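Local coordinates for protein LRA-12 (Uncultured bacterium, PDB 5AEB) that hydrolyses beta-lactam antibiotics, carbapenems among them, as a class B3 metallo-beta-lactamase with two zinc ions in its active site, at residues A[15-20]-A[54-59]; A[41-46]-A[181-186]; A[58-63]-A[93-98]; A[83-88]-A[111-116]; A[136-139]-A[145-148]. One frame throughout, in Å; residues are numbered along the deposited sequence.

In the fold
The five contacts spread over the two-sheet core of the metallo-beta-lactamase fold and its outer helices. Contact 1 and contact 3 lie about 10 Å apart between centres. They share Ala58 and Ser59, where the loop after strand 48-52 leads into helix 60-69. Contact 4 holds ligands of both zinc ions and touches contact 1 through Trp17 and Tyr87. Contact 2 and contact 5 each join the seven-strand sheet to the five-strand sheet, with centres about 14 Å apart. Along the chain, contacts 3, 4 and 5 all fall inside the long loop closed by contact 2. Contacts 1 and 4 thus meet beside the zinc ions, while contacts 2 and 5 link the two sheets.

Contact 1. Residues A[15-20]-A[54-59]; sequences ADWSKP and TGLAAS
Trp17 and Leu56 carry this meeting of two loops. One loop precedes strand 24-27, and the other leads from strand 48-52 towards helix 60-69. The second loop begins with a local bond, from Thr54 OG1 to Gly55 O at 3.0 Å. Gly55 N then gives a weak bond to Ser59 OG. Leu56 follows and makes the main contact. Its backbone reaches residues 15-20 through a water, which accepts from Leu56 N at 3.0 Å and donates to Trp17 O at 2.9 Å. Its side chain has CG beside the backbone N (chi1 -52°) and crosses that of Trp17 at about a right angle. Leu56 CD1 packs on Trp17 CB at 3.9 Å. The other branch, Leu56 CD2, comes obliquely to the indole at Trp17 CE3, 4.0 Å away. Ser59 closes the turn. Leu56 O is gripped twice, by Ser59 OG at 2.6 Å, lying in the carbonyl plane, and by Ser59 N at 3.0 Å. This fixes the backbone just beyond the leucine. The indole also packs on Asp88, a zinc ligand, and meets the ring of the zinc ligand His227 with planes at about 45°. Trp17 and Leu56 both touch Tyr87, so the two loops sit together against helix 87-90 beside the metal site.

Contact 2. Residues A[41-46]-A[181-186]; sequences YLITTK and ILIANM
Tyr41 and Ile183 lie alongside each other and run in opposing senses, each from its own strand towards the other. The methyl Ile183 CG2 comes obliquely to the tyrosine ring and is nearest to Tyr41 CE2, at 4.1 Å. Ile183 divides its two branches between two neighbours. With CG2 anti to the backbone N and CG1 beside it (chi1 -61°), one branch is given to the tyrosine. The other extends to its end at CD1, which meets Ile43 CD1 at 4.4 Å. This second contact is looser and joins the two methyl ends. Tyr41 and Ile43 are two residues apart on strand 41-45, so they project from the same face of it. Strand 41-45 belongs to the seven-strand sheet and strand 178-184 to the five-strand sheet. The contact is therefore part of the apolar filling between the two sheets of the alpha-beta/beta-alpha sandwich, the metallo-beta-lactamase fold. The backbones stay well apart, with Tyr41 CA and Ile183 CA separated by 9.0 Å. They draw further apart at Ile43 CA and Ile181 CA, 11.3 Å. Side chains alone bridge these two segments, and no hydrogen bond crosses between them. Val224, on strand 222-225 next to strand 178-184, touches both Tyr41 and Ile183. The polar end of the tyrosine reaches past Ile183 to that strand. There Tyr41 OH makes a hydrogen bond with Ala225 O.

Contact 3. Residues A[58-63]-A[93-98]; sequences ASALQI and MAEIKK
Ala60 and Ile96 bring together two helices of the layer that flanks the seven-strand sheet. Helix 60-69 connects the neighbouring parallel strands 48-52 and 77-81 in a beta-alpha-beta crossover. Helix 93-100 lies in the next connection, between strands 77-81 and 103-107. Ala60 and Ile96 bury equal areas, more than any other residue of the contact. The helices are nearest at this pair, with Ala60 CA and Ile96 CA 6.7 Å apart. The small alanine side chain suits such a close approach. Ile96 has CG1 beside the backbone N (chi1 -79°), which directs its CD1 methyl at the other helix. Ile96 CD1 lies 4.3 Å from Ala60 CB. Ile96 CD1 is also 3.8 Å from Ile63 CD1, about one turn further on, and the two isoleucines cross at about a right angle. On its own side Ile96 also packs on Leu80 of strand 77-81, so it touches both the other helix and the sheet. Glu95 is the exposed margin of the contact. Its extended chain has CG anti to the backbone N (chi1 172°) and passes across the alanine methyl. Contact there is by van der Waals packing: Glu95 CD is 3.6 Å from Ala60 CB, and the two carboxylate oxygens are almost equally far, OE1 at 3.7 Å and OE2 at 3.8 Å from that methyl.

Contact 4. Residues A[83-88]-A[111-116]; sequences TQAHYD and ATVMAD. With ZN (zinc ion), chain D; ZN (zinc ion), chain C.
Val113 CG1 stands anti to its own backbone nitrogen (chi1 169°), while Met114 CG lies beside its nitrogen (chi1 -81°). These turns bring two consecutive residues of helix 111-115 against Ala85. Met114 CG packs on Ala85 CB at 3.7 Å. Val113 CG1 sits nearer the backbone, 3.9 Å from Ala85 O. The alanine is at the centre of an inverse gamma turn, with a weak bond from His86 N to Gln84 O. Asp110, just before the helix, accepts a hydrogen bond from Ala85 N. The methyl faces the helix, while the residues on either side of it in sequence, Gln84 and His86, bind a metal.

That metal is the zinc ion of chain D. Gln84 OE1 binds the zinc ion of chain D at 1.8 Å and His86 ND1 at 1.9 Å, and His161 completes the protein ligands. Asp88 OD2 binds the zinc ion of chain C at 2.0 Å, together with His89 and His227. The run Gln-x-His-x-Asp-His corresponds to the zinc-binding motif of the family, here with glutamine in first place. Water 3 bridges the two metals, 1.9 Å from each zinc ion, and gives a weak bond to Asp88 OD1. Water 2 binds the chain C zinc ion alone and accepts from Gln84 NE2. Two zinc ions on one water would favour its ionisation, consistent with the bridging hydroxide proposed as nucleophile in di-zinc beta-lactamases.

Contact 5. Residues A[136-139]-A[145-148]; sequences ADRL and TIQL
Two edge strands meet here, one from each sheet of the metallo-beta-lactamase sandwich, and Arg138 of one reaches Thr145 and Ile146 of the other. Strand 138-140 is the outermost strand of the seven-strand sheet at this end. Strand 145-148 is an outermost strand of the five-strand sheet. A short loop links the two, yet Arg138 CA and Ile146 CA are 10.1 Å apart, and the long arginine side chain crosses that gap. It bends at chi2, -131°, and again at chi3, which brings NH2 to the Thr145 carbonyl. Arg138 NH2 donates to the backbone carbonyl Thr145 O at 3.1 Å, and the bond is nearly straight, 165° at the hydrogen. The acceptor lies at the edge of the guanidinium, close to its plane. The donor in turn is somewhat tilted from the carbonyl plane. Arg138 NH2 also comes 4.1 Å from Ile146 CG1, which approaches the group obliquely. Arg138 and Ile146 both also touch Met105 of strand 103-107. Ile146 goes deeper and packs on Ile79 and Leu81 of strand 77-81. The bond from CA to CB of Thr145 leads away from residues 136-139, and the hydrogen bond uses the main-chain carbonyl. A charged donor and a neutral carbonyl thus tie the two sheet margins together without a salt bridge between these segments.

Contact 1. Residues A[15-20]-A[54-59]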
# COMPACT_ATOMS: atom_id res chain seq x y z
N ALA A 15 13.88 -13.01 0.85
CA ALA A 15 14.03 -13.11 -0.61
C ALA A 15 12.75 -12.83 -1.41
O ALA A 15 12.82 -12.35 -2.53
CB ALA A 15 14.60 -14.46 -1.01
N ASP A 16 11.59 -13.15 -0.84
CA ASP A 16 10.29 -12.90 -1.48
C ASP A 16 9.99 -11.42 -1.76
O ASP A 16 9.14 -11.11 -2.60
CB ASP A 16 9.14 -13.53 -0.66
CG ASP A 16 9.10 -15.06 -0.78
OD1 ASP A 16 9.80 -15.62 -1.65
OD2 ASP A 16 8.36 -15.72 -0.01
N TRP A 17 10.68 -10.50 -1.06
CA TRP A 17 10.50 -9.08 -1.32
C TRP A 17 10.95 -8.69 -2.70
O TRP A 17 10.34 -7.87 -3.34
CB TRP A 17 11.19 -8.25 -0.25
CG TRP A 17 10.45 -8.20 1.07
CD1 TRP A 17 9.42 -9.05 1.52
CD2 TRP A 17 10.67 -7.27 2.19
NE1 TRP A 17 9.00 -8.68 2.77
CE2 TRP A 17 9.71 -7.65 3.24
CE3 TRP A 17 11.55 -6.22 2.43
CZ2 TRP A 17 9.64 -6.97 4.46
CZ3 TRP A 17 11.46 -5.54 3.64
CH2 TRP A 17 10.53 -5.91 4.64
N SER A 18 12.01 -9.31 -3.20
CA SER A 18 12.49 -9.01 -4.54
C SER A 18 12.14 -10.07 -5.57
O SER A 18 12.31 -9.85 -6.76
CB SER A 18 14.01 -8.80 -4.52
OG SER A 18 14.61 -9.96 -3.99
N LYS A 19 11.63 -11.22 -5.13
CA LYS A 19 11.23 -12.30 -6.03
C LYS A 19 10.13 -11.87 -7.04
O LYS A 19 9.06 -11.45 -6.64
CB LYS A 19 10.79 -13.49 -5.19
CG LYS A 19 10.45 -14.75 -5.97
CD LYS A 19 10.44 -15.94 -5.04
CE LYS A 19 10.24 -17.24 -5.82
NZ LYS A 19 8.79 -17.48 -6.10
N PRO A 20 10.40 -11.97 -8.36
CA PRO A 20 9.34 -11.58 -9.33
C PRO A 20 8.11 -12.48 -9.27
O PRO A 20 8.20 -13.67 -8.95
CB PRO A 20 10.02 -11.75 -10.70
CG PRO A 20 11.27 -12.55 -10.44
CD PRO A 20 11.69 -12.22 -9.03
N THR A 54 5.41 0.86 -4.61
CA THR A 54 6.45 0.11 -5.35
C THR A 54 7.00 -0.98 -4.40
O THR A 54 6.45 -1.22 -3.33
CB THR A 54 7.62 1.03 -5.81
OG1 THR A 54 8.40 1.42 -4.66
CG2 THR A 54 7.09 2.26 -6.48
N GLY A 55 8.05 -1.68 -4.82
CA GLY A 55 8.75 -2.59 -3.91
C GLY A 55 10.00 -1.87 -3.43
O GLY A 55 9.96 -0.66 -3.19
N LEU A 56 11.11 -2.62 -3.31
CA LEU A 56 12.40 -2.04 -2.93
C LEU A 56 13.00 -1.20 -4.06
O LEU A 56 12.44 -1.15 -5.15
CB LEU A 56 13.39 -3.15 -2.54
CG LEU A 56 12.85 -4.13 -1.49
CD1 LEU A 56 13.58 -5.47 -1.53
CD2 LEU A 56 12.91 -3.48 -0.10
N ALA A 57 14.16 -0.58 -3.82
CA ALA A 57 14.83 0.23 -4.85
C ALA A 57 14.91 -0.45 -6.24
O ALA A 57 14.56 0.19 -7.24
CB ALA A 57 16.19 0.73 -4.37
N ALA A 58 15.29 -1.73 -6.30
CA ALA A 58 15.48 -2.47 -7.58
C ALA A 58 14.19 -2.92 -8.28
O ALA A 58 14.22 -3.41 -9.42
CB ALA A 58 16.42 -3.67 -7.38
N SER A 59 13.04 -2.75 -7.61
CA SER A 59 11.74 -3.19 -8.13
C SER A 59 11.21 -2.40 -9.35
O SER A 59 10.26 -2.84 -10.02
CB SER A 59 10.69 -3.16 -7.00
OG SER A 59 10.39 -1.81 -6.63
O HOH W 1 11.10 -5.31 -4.57

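Contact 2. Residues A[41-46]-A[181-186]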
# COMPACT_ATOMS: atom_id res chain seq x y z
N TYR A 41 -0.14 -2.20 -7.02
CA TYR A 41 -1.39 -2.31 -7.74
C TYR A 41 -1.44 -1.29 -8.85
O TYR A 41 -0.88 -0.18 -8.73
CB TYR A 41 -2.57 -2.13 -6.79
CG TYR A 41 -2.54 -3.12 -5.64
CD1 TYR A 41 -2.99 -4.43 -5.80
CD2 TYR A 41 -2.06 -2.74 -4.39
CE1 TYR A 41 -2.95 -5.34 -4.75
CE2 TYR A 41 -1.99 -3.64 -3.34
CZ TYR A 41 -2.45 -4.94 -3.52
OH TYR A 41 -2.40 -5.82 -2.46
N LEU A 42 -2.09 -1.69 -9.93
CA LEU A 42 -2.38 -0.85 -11.06
C LEU A 42 -3.90 -0.76 -11.20
O LEU A 42 -4.61 -1.78 -11.20
CB LEU A 42 -1.74 -1.38 -12.35
CG LEU A 42 -1.87 -0.51 -13.61
CD1 LEU A 42 -0.95 0.70 -13.52
CD2 LEU A 42 -1.53 -1.28 -14.87
N ILE A 43 -4.40 0.46 -11.29
CA ILE A 43 -5.80 0.75 -11.51
C ILE A 43 -5.83 1.50 -12.84
O ILE A 43 -5.23 2.57 -12.97
CB ILE A 43 -6.41 1.61 -10.37
CG1 ILE A 43 -6.29 0.87 -9.02
CG2 ILE A 43 -7.88 1.92 -10.63
CD1 ILE A 43 -6.33 1.81 -7.84
N THR A 44 -6.52 0.91 -13.81
CA THR A 44 -6.52 1.39 -15.19
C THR A 44 -7.85 2.07 -15.47
O THR A 44 -8.91 1.49 -15.19
CB THR A 44 -6.32 0.21 -16.17
OG1 THR A 44 -7.39 -0.75 -15.99
CG2 THR A 44 -5.00 -0.50 -15.91
N THR A 45 -7.81 3.29 -16.01
CA THR A 45 -9.04 4.04 -16.33
C THR A 45 -8.93 4.55 -17.74
O THR A 45 -7.86 4.47 -18.36
CB THR A 45 -9.22 5.29 -15.43
OG1 THR A 45 -8.45 6.39 -15.95
CG2 THR A 45 -8.79 5.00 -13.97
N LYS A 46 -10.03 5.13 -18.23
CA LYS A 46 -10.06 5.83 -19.52
C LYS A 46 -9.11 7.04 -19.61
O LYS A 46 -8.75 7.44 -20.70
CB LYS A 46 -11.49 6.22 -19.93
CG LYS A 46 -12.08 7.40 -19.16
CD LYS A 46 -13.21 8.09 -19.93
CE LYS A 46 -14.18 8.76 -18.98
NZ LYS A 46 -13.58 9.91 -18.21
N ILE A 181 -13.69 -2.28 -3.36
CA ILE A 181 -12.36 -2.79 -3.03
C ILE A 181 -11.73 -1.93 -1.92
O ILE A 181 -11.74 -0.72 -2.02
CB ILE A 181 -11.44 -2.69 -4.26
CG1 ILE A 181 -12.08 -3.37 -5.51
CG2 ILE A 181 -10.04 -3.22 -3.92
CD1 ILE A 181 -11.84 -4.86 -5.58
N LEU A 182 -11.20 -2.58 -0.88
CA LEU A 182 -10.31 -1.96 0.11
C LEU A 182 -8.86 -2.35 -0.13
O LEU A 182 -8.50 -3.55 -0.08
CB LEU A 182 -10.67 -2.40 1.52
CG LEU A 182 -9.87 -1.89 2.73
CD1 LEU A 182 -9.93 -0.38 2.86
CD2 LEU A 182 -10.40 -2.56 3.97
N ILE A 183 -8.03 -1.37 -0.44
CA ILE A 183 -6.59 -1.61 -0.45
C ILE A 183 -6.17 -1.20 0.94
O ILE A 183 -6.10 -0.01 1.22
CB ILE A 183 -5.86 -0.78 -1.50
CG1 ILE A 183 -6.38 -1.13 -2.92
CG2 ILE A 183 -4.35 -0.96 -1.35
CD1 ILE A 183 -5.81 -0.25 -4.00
N ALA A 184 -5.96 -2.18 1.83
CA ALA A 184 -5.80 -1.85 3.25
C ALA A 184 -4.36 -1.81 3.65
O ALA A 184 -3.54 -2.67 3.23
CB ALA A 184 -6.54 -2.86 4.14
N ASN A 185 -4.03 -0.82 4.47
CA ASN A 185 -2.78 -0.94 5.18
C ASN A 185 -3.03 -1.53 6.57
O ASN A 185 -3.55 -0.85 7.45
CB ASN A 185 -2.04 0.38 5.28
CG ASN A 185 -0.59 0.15 5.62
OD1 ASN A 185 -0.20 0.28 6.80
ND2 ASN A 185 0.17 -0.34 4.65
N MET A 186 -2.67 -2.79 6.77
CA MET A 186 -2.95 -3.48 8.07
C MET A 186 -2.13 -2.80 9.20
O MET A 186 -0.96 -2.49 9.01
CB MET A 186 -2.64 -4.99 7.98
CG MET A 186 -3.35 -5.70 6.82
SD MET A 186 -5.10 -5.29 6.75
CE MET A 186 -5.77 -6.34 8.04

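Contact 3. Residues A[58-63]-A[93-98]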
# COMPACT_ATOMS: atom_id res chain seq x y z
N ALA A 58 15.29 -1.73 -6.30
CA ALA A 58 15.48 -2.47 -7.58
C ALA A 58 14.19 -2.92 -8.28
O ALA A 58 14.22 -3.41 -9.42
CB ALA A 58 16.42 -3.67 -7.38
N SER A 59 13.04 -2.75 -7.61
CA SER A 59 11.74 -3.19 -8.13
C SER A 59 11.21 -2.40 -9.35
O SER A 59 10.26 -2.84 -10.02
CB SER A 59 10.69 -3.16 -7.00
OG SER A 59 10.39 -1.81 -6.63
N ALA A 60 11.78 -1.24 -9.64
CA ALA A 60 11.29 -0.45 -10.76
C ALA A 60 11.24 -1.22 -12.10
O ALA A 60 10.26 -1.10 -12.85
CB ALA A 60 12.06 0.84 -10.90
N LEU A 61 12.27 -2.03 -12.38
CA LEU A 61 12.26 -2.89 -13.59
C LEU A 61 11.04 -3.83 -13.67
O LEU A 61 10.34 -3.86 -14.69
CB LEU A 61 13.57 -3.68 -13.72
CG LEU A 61 13.72 -4.73 -14.84
CD1 LEU A 61 13.43 -4.15 -16.24
CD2 LEU A 61 15.12 -5.37 -14.77
N GLN A 62 10.79 -4.59 -12.60
CA GLN A 62 9.68 -5.53 -12.56
C GLN A 62 8.35 -4.84 -12.76
O GLN A 62 7.50 -5.35 -13.45
CB GLN A 62 9.62 -6.22 -11.20
CG GLN A 62 10.53 -7.40 -11.01
CD GLN A 62 10.47 -7.86 -9.57
OE1 GLN A 62 9.40 -8.29 -9.11
NE2 GLN A 62 11.57 -7.73 -8.85
N ILE A 63 8.16 -3.72 -12.07
CA ILE A 63 6.93 -2.93 -12.17
C ILE A 63 6.63 -2.48 -13.61
O ILE A 63 5.54 -2.73 -14.13
CB ILE A 63 6.95 -1.73 -11.18
CG1 ILE A 63 6.89 -2.26 -9.75
CG2 ILE A 63 5.78 -0.77 -11.45
CD1 ILE A 63 7.52 -1.35 -8.72
N MET A 93 9.73 4.48 -5.81
CA MET A 93 8.77 5.54 -6.10
C MET A 93 9.37 6.80 -6.74
O MET A 93 8.82 7.34 -7.71
CB MET A 93 7.97 5.91 -4.85
CG MET A 93 6.79 6.84 -5.13
SD MET A 93 5.64 6.02 -6.26
CE MET A 93 4.67 5.00 -5.11
N ALA A 94 10.50 7.28 -6.21
CA ALA A 94 11.20 8.41 -6.83
C ALA A 94 11.51 8.13 -8.31
O ALA A 94 11.27 8.97 -9.16
CB ALA A 94 12.46 8.78 -6.07
N GLU A 95 12.00 6.92 -8.59
CA GLU A 95 12.34 6.54 -9.94
C GLU A 95 11.12 6.44 -10.86
O GLU A 95 11.15 6.90 -12.02
CB GLU A 95 13.07 5.22 -9.91
CG GLU A 95 13.30 4.63 -11.28
CD GLU A 95 14.36 3.53 -11.27
OE1 GLU A 95 14.85 3.16 -10.17
OE2 GLU A 95 14.70 3.05 -12.39
N ILE A 96 10.04 5.86 -10.35
CA ILE A 96 8.84 5.72 -11.16
C ILE A 96 8.22 7.09 -11.40
O ILE A 96 7.70 7.36 -12.48
CB ILE A 96 7.87 4.67 -10.57
CG1 ILE A 96 8.39 3.29 -10.97
CG2 ILE A 96 6.45 4.81 -11.11
CD1 ILE A 96 8.09 2.26 -9.92
N LYS A 97 8.33 7.97 -10.42
CA LYS A 97 7.77 9.28 -10.59
C LYS A 97 8.59 10.04 -11.61
O LYS A 97 8.03 10.83 -12.41
CB LYS A 97 7.74 10.04 -9.26
CG LYS A 97 6.97 11.34 -9.37
CD LYS A 97 7.11 12.20 -8.12
CE LYS A 97 6.39 13.50 -8.34
NZ LYS A 97 6.99 14.54 -7.48
N LYS A 98 9.92 9.85 -11.57
CA LYS A 98 10.79 10.55 -12.51
C LYS A 98 10.44 10.20 -13.93
O LYS A 98 10.28 11.08 -14.77
CB LYS A 98 12.26 10.25 -12.23
CG LYS A 98 12.83 11.19 -11.19
CD LYS A 98 14.09 10.53 -10.66
CE LYS A 98 14.91 11.52 -9.92
NZ LYS A 98 15.71 12.16 -10.97

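Contact 4. Residues A[83-88]-A[111-116]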
# COMPACT_ATOMS: atom_id res chain seq x y z
N THR A 83 0.37 3.30 0.47
CA THR A 83 -0.33 3.06 1.73
C THR A 83 0.50 3.38 2.99
O THR A 83 -0.02 3.31 4.13
CB THR A 83 -0.78 1.60 1.79
OG1 THR A 83 0.37 0.77 1.53
CG2 THR A 83 -1.86 1.36 0.68
N GLN A 84 1.77 3.76 2.80
CA GLN A 84 2.73 3.56 3.86
C GLN A 84 4.09 4.10 3.46
O GLN A 84 4.69 3.57 2.52
CB GLN A 84 2.92 2.01 3.95
CG GLN A 84 2.97 1.47 5.31
CD GLN A 84 3.58 0.11 5.33
OE1 GLN A 84 4.81 -0.02 5.57
NE2 GLN A 84 2.74 -0.96 5.13
N ALA A 85 4.67 5.02 4.23
CA ALA A 85 6.00 5.52 3.85
C ALA A 85 7.17 4.72 4.45
O ALA A 85 7.89 5.20 5.34
CB ALA A 85 6.14 7.01 4.16
N HIS A 86 7.32 3.48 4.00
CA HIS A 86 8.45 2.65 4.37
C HIS A 86 9.12 2.23 3.11
O HIS A 86 8.48 2.10 2.09
CB HIS A 86 8.02 1.39 5.13
CG HIS A 86 7.80 1.60 6.61
ND1 HIS A 86 7.05 0.76 7.35
CD2 HIS A 86 8.24 2.60 7.47
CE1 HIS A 86 7.01 1.21 8.62
NE2 HIS A 86 7.76 2.33 8.70
N TYR A 87 10.42 1.93 3.22
CA TYR A 87 11.26 1.63 2.06
C TYR A 87 10.80 0.42 1.26
O TYR A 87 11.08 0.34 0.07
CB TYR A 87 12.74 1.45 2.46
CG TYR A 87 13.04 0.15 3.18
CD1 TYR A 87 12.85 0.03 4.56
CD2 TYR A 87 13.48 -0.97 2.47
CE1 TYR A 87 13.12 -1.17 5.22
CE2 TYR A 87 13.76 -2.17 3.12
CZ TYR A 87 13.58 -2.27 4.49
OH TYR A 87 13.85 -3.49 5.13
N ASP A 88 10.12 -0.53 1.92
CA ASP A 88 9.58 -1.71 1.23
C ASP A 88 8.34 -1.39 0.34
O ASP A 88 7.94 -2.22 -0.46
CB ASP A 88 9.32 -2.93 2.20
CG ASP A 88 8.40 -2.61 3.38
OD1 ASP A 88 8.52 -1.47 3.95
OD2 ASP A 88 7.55 -3.49 3.74
N ALA A 111 4.18 12.97 4.71
CA ALA A 111 4.78 13.84 3.68
C ALA A 111 6.22 14.13 4.02
O ALA A 111 7.09 14.04 3.14
CB ALA A 111 4.00 15.14 3.53
N THR A 112 6.46 14.43 5.30
CA THR A 112 7.79 14.73 5.83
C THR A 112 8.75 13.54 5.74
O THR A 112 9.87 13.69 5.20
CB THR A 112 7.70 15.24 7.30
OG1 THR A 112 6.92 16.44 7.31
CG2 THR A 112 9.10 15.62 7.85
N VAL A 113 8.35 12.39 6.26
CA VAL A 113 9.17 11.20 6.15
C VAL A 113 9.50 10.94 4.67
O VAL A 113 10.62 10.59 4.34
CB VAL A 113 8.49 9.97 6.78
CG1 VAL A 113 9.23 8.70 6.43
CG2 VAL A 113 8.43 10.13 8.30
N MET A 114 8.53 11.17 3.78
CA MET A 114 8.74 10.91 2.35
C MET A 114 9.76 11.86 1.75
O MET A 114 10.63 11.44 0.99
CB MET A 114 7.43 11.00 1.57
CG MET A 114 6.60 9.75 1.67
SD MET A 114 4.93 9.93 1.00
CE MET A 114 5.22 10.04 -0.77
N ALA A 115 9.64 13.14 2.10
CA ALA A 115 10.54 14.18 1.65
C ALA A 115 11.98 13.96 2.16
O ALA A 115 12.94 14.41 1.50
CB ALA A 115 10.00 15.55 2.06
N ASP A 116 12.16 13.28 3.29
CA ASP A 116 13.55 12.98 3.75
C ASP A 116 13.99 11.53 3.59
O ASP A 116 15.00 11.12 4.15
CB ASP A 116 13.82 13.46 5.19
CG ASP A 116 12.95 12.76 6.22
OD1 ASP A 116 12.72 11.51 6.13
OD2 ASP A 116 12.49 13.47 7.15
ZN ZN D . 5.83 -0.66 6.92
ZN ZN C . 5.76 -3.34 4.53
O HOH W 2 4.60 -3.46 6.01
O HOH W 3 6.40 -2.07 5.83

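Contact 5. Residues A[136-139]-A[145-148]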
# COMPACT_ATOMS: atom_id res chain seq x y z
N ALA A 136 5.50 14.88 -2.44
CA ALA A 136 4.15 14.73 -2.95
C ALA A 136 3.63 16.02 -3.64
O ALA A 136 3.86 17.13 -3.17
CB ALA A 136 3.22 14.28 -1.85
N ASP A 137 2.96 15.85 -4.77
CA ASP A 137 2.29 16.91 -5.43
C ASP A 137 0.95 17.20 -4.74
O ASP A 137 0.48 18.31 -4.79
CB ASP A 137 2.08 16.56 -6.90
CG ASP A 137 3.39 16.22 -7.60
OD1 ASP A 137 4.09 17.15 -8.00
OD2 ASP A 137 3.74 15.06 -7.75
N ARG A 138 0.32 16.21 -4.11
CA ARG A 138 -0.89 16.52 -3.32
C ARG A 138 -0.80 15.91 -1.92
O ARG A 138 -0.44 14.74 -1.76
CB ARG A 138 -2.21 16.09 -4.00
CG ARG A 138 -3.29 17.14 -3.76
CD ARG A 138 -4.66 16.66 -3.28
NE ARG A 138 -5.37 15.86 -4.27
CZ ARG A 138 -6.57 15.30 -4.08
NH1 ARG A 138 -7.25 15.48 -2.96
NH2 ARG A 138 -7.10 14.57 -5.04
N LEU A 139 -1.10 16.72 -0.91
CA LEU A 139 -1.22 16.22 0.45
C LEU A 139 -2.68 15.90 0.66
O LEU A 139 -3.53 16.77 0.56
CB LEU A 139 -0.72 17.26 1.46
CG LEU A 139 0.68 17.83 1.20
CD1 LEU A 139 1.06 18.86 2.26
CD2 LEU A 139 1.70 16.69 1.19
N THR A 145 -10.82 12.45 -1.85
CA THR A 145 -11.09 11.54 -2.96
C THR A 145 -10.10 11.81 -4.09
O THR A 145 -9.60 12.94 -4.26
CB THR A 145 -12.53 11.65 -3.46
OG1 THR A 145 -12.69 12.86 -4.19
CG2 THR A 145 -13.53 11.63 -2.30
N ILE A 146 -9.77 10.77 -4.82
CA ILE A 146 -8.87 10.88 -5.94
C ILE A 146 -9.65 10.31 -7.11
O ILE A 146 -10.02 9.13 -7.11
CB ILE A 146 -7.57 10.09 -5.71
CG1 ILE A 146 -6.86 10.55 -4.45
CG2 ILE A 146 -6.66 10.20 -6.92
CD1 ILE A 146 -6.33 9.42 -3.61
N GLN A 147 -9.91 11.18 -8.10
CA GLN A 147 -10.62 10.83 -9.33
C GLN A 147 -9.71 10.77 -10.55
O GLN A 147 -8.96 11.71 -10.81
CB GLN A 147 -11.70 11.85 -9.63
CG GLN A 147 -12.71 12.04 -8.52
CD GLN A 147 -14.12 12.15 -9.07
OE1 GLN A 147 -14.94 12.90 -8.55
NE2 GLN A 147 -14.40 11.39 -10.13
N LEU A 148 -9.82 9.68 -11.30
CA LEU A 148 -9.19 9.57 -12.60
C LEU A 148 -10.15 8.81 -13.51
O LEU A 148 -10.53 7.66 -13.22
CB LEU A 148 -7.84 8.84 -12.49
CG LEU A 148 -7.00 8.89 -13.77
CD1 LEU A 148 -6.57 10.31 -14.10
CD2 LEU A 148 -5.80 7.98 -13.67